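Local coordinates for protein ribose transcriptional regulator (Enterococcus faecium DO, PDB 4RK1) that binds ribose in the cleft of its periplasmic-binding-protein-like domain and probably represses transcription as a DNA-binding LacI-family regulator, at residues Pro136-Asn139 / Val140-Ile144. Sequence-based numbering, arbitrary orientation.
Sequences PPEN and VHARI. With RIB (alpha-D-ribofuranose), chain K.
Pro137 O accepts from His141 N at 2.9 Å and Glu138 O from Ala142 N, bonds that open the first turn of helix 138-153. The turn stands in the beta-alpha-beta unit of strand 128-133, helix 138-153 and strand 161-166, part of the periplasmic-binding-protein-like fold of LacI regulators; here the first turn of the helix, through Asn139 and Arg143, faces the bound ribose. Pro137 occupies the N-cap position. Val140 splits its branches between the two prolines: CG1 meets Pro136 CB at 3.6 Å, while CG2, anti to the carbonyl carbon, lies against Pro137 CG and also above one face of the Arg143 guanidinium, nearer its border than its middle. Ile144 carries the apolar side of the helix onto Leu130 and Tyr132 of strand 128-133.

Asn139 and Arg143, one turn apart, present their nitrogens to the ribose together. Asn139 CG lies between the backbone N and the carbonyl carbon (chi1 58°), which directs the amide to the sugar side of the helix start, where ND2 gives a nearly straight bond (164°) to RIB O1 at 2.8 Å. Arg143 reaches the ligand with a straight chain out to NE; NH1 and NH2 both bond RIB O3, and NH2 adds a weak bond to O2. NE also forms a salt bridge with Asp109, which would limit the guanidinium's rotation. Asp94, Gln95, Asn192, Asp220 and Gln237 supply further bonds to the sugar. One water joins the pair: its oxygen, in the guanidinium plane, accepts from Asn139 ND2 and from Arg143 NH2, each at 2.9 Å, and donates to RIB O2.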
loop_
_atom_site.group_PDB
_atom_site.type_symbol
_atom_site.label_atom_id
_atom_site.label_comp_id
_atom_site.label_asym_id
_atom_site.label_seq_id
_atom_site.Cartn_x
_atom_site.Cartn_y
_atom_site.Cartn_z
ATOM N N PRO B 136 9.787 -16.541 -10.586
ATOM C CA PRO B 136 9.639 -15.100 -10.789
ATOM C C PRO B 136 8.949 -14.761 -12.100
ATOM O O PRO B 136 9.080 -15.500 -13.069
ATOM C CB PRO B 136 11.086 -14.595 -10.804
ATOM C CG PRO B 136 11.899 -15.773 -11.209
ATOM C CD PRO B 136 11.201 -16.960 -10.618
ATOM N N PRO B 137 8.208 -13.644 -12.141
ATOM C CA PRO B 137 7.735 -13.183 -13.444
ATOM C C PRO B 137 8.905 -12.751 -14.336
ATOM O O PRO B 137 10.014 -12.549 -13.843
ATOM C CB PRO B 137 6.827 -11.999 -13.090
ATOM C CG PRO B 137 7.347 -11.507 -11.789
ATOM C CD PRO B 137 7.840 -12.716 -11.057
ATOM N N GLU B 138 8.653 -12.614 -15.634
ATOM C CA GLU B 138 9.718 -12.399 -16.623
ATOM C C GLU B 138 10.506 -11.101 -16.387
ATOM O O GLU B 138 11.703 -11.060 -16.611
ATOM C CB GLU B 138 9.141 -12.438 -18.053
ATOM C CG GLU B 138 10.100 -12.014 -19.169
ATOM C CD GLU B 138 11.390 -12.822 -19.211
ATOM O OE1 GLU B 138 11.322 -14.062 -19.091
ATOM O OE2 GLU B 138 12.474 -12.213 -19.376
ATOM N N ASN B 139 9.839 -10.049 -15.934
ATOM C CA ASN B 139 10.536 -8.803 -15.638
ATOM C C ASN B 139 11.514 -8.974 -14.476
ATOM O O ASN B 139 12.638 -8.447 -14.505
ATOM C CB ASN B 139 9.550 -7.643 -15.394
ATOM C CG ASN B 139 8.580 -7.901 -14.254
ATOM O OD1 ASN B 139 8.080 -9.009 -14.088
ATOM N ND2 ASN B 139 8.296 -6.859 -13.469
ATOM N N VAL B 140 11.094 -9.735 -13.469
ATOM C CA VAL B 140 11.942 -10.019 -12.325
ATOM C C VAL B 140 13.097 -10.909 -12.766
ATOM O O VAL B 140 14.236 -10.715 -12.340
ATOM C CB VAL B 140 11.134 -10.646 -11.166
ATOM C CG1 VAL B 140 12.050 -11.189 -10.080
ATOM C CG2 VAL B 140 10.184 -9.612 -10.568
ATOM N N HIS B 141 12.802 -11.884 -13.622
ATOM C CA HIS B 141 13.839 -12.755 -14.170
ATOM C C HIS B 141 14.914 -11.929 -14.885
ATOM O O HIS B 141 16.097 -12.195 -14.745
ATOM C CB HIS B 141 13.215 -13.760 -15.130
ATOM C CG HIS B 141 14.210 -14.602 -15.858
ATOM N ND1 HIS B 141 14.983 -15.553 -15.226
ATOM C CD2 HIS B 141 14.553 -14.644 -17.168
ATOM C CE1 HIS B 141 15.763 -16.142 -16.116
ATOM N NE2 HIS B 141 15.521 -15.608 -17.302
ATOM N N ALA B 142 14.497 -10.914 -15.637
ATOM C CA ALA B 142 15.442 -10.069 -16.346
ATOM C C ALA B 142 16.359 -9.311 -15.384
ATOM O O ALA B 142 17.529 -9.094 -15.700
ATOM C CB ALA B 142 14.718 -9.110 -17.275
ATOM N N ARG B 143 15.848 -8.920 -14.212
ATOM C CA ARG B 143 16.696 -8.293 -13.188
ATOM C C ARG B 143 17.783 -9.264 -12.748
ATOM O O ARG B 143 18.949 -8.890 -12.579
ATOM C CB ARG B 143 15.894 -7.864 -11.955
ATOM C CG ARG B 143 14.763 -6.906 -12.251
ATOM C CD ARG B 143 13.891 -6.628 -11.035
ATOM N NE ARG B 143 12.650 -5.982 -11.451
ATOM C CZ ARG B 143 11.627 -5.707 -10.650
ATOM N NH1 ARG B 143 11.675 -6.015 -9.354
ATOM N NH2 ARG B 143 10.545 -5.124 -11.161
ATOM N N ILE B 144 17.391 -10.512 -12.538
ATOM C CA ILE B 144 18.324 -11.537 -12.081
ATOM C C ILE B 144 19.408 -11.773 -13.144
ATOM O O ILE B 144 20.595 -11.875 -12.819
ATOM C CB ILE B 144 17.579 -12.843 -11.702
ATOM C CG1 ILE B 144 16.705 -12.606 -10.463
ATOM C CG2 ILE B 144 18.557 -13.985 -11.459
ATOM C CD1 ILE B 144 15.730 -13.734 -10.159
HETATM O O5 RIB K . 7.586 -4.535 -6.123
HETATM C C5 RIB K . 6.689 -5.387 -6.848
HETATM C C4 RIB K . 7.415 -5.871 -8.023
HETATM O O4 RIB K . 6.574 -6.709 -8.835
HETATM C C3 RIB K . 7.792 -4.555 -8.685
HETATM O O3 RIB K . 9.207 -4.550 -8.730
HETATM C C2 RIB K . 7.063 -4.602 -10.011
HETATM O O2 RIB K . 7.899 -4.279 -11.111
HETATM C C1 RIB K . 6.366 -5.978 -10.056
HETATM O O1 RIB K . 6.717 -6.737 -11.197
HETATM O O HOH W 1 9.701 -4.367 -13.873
#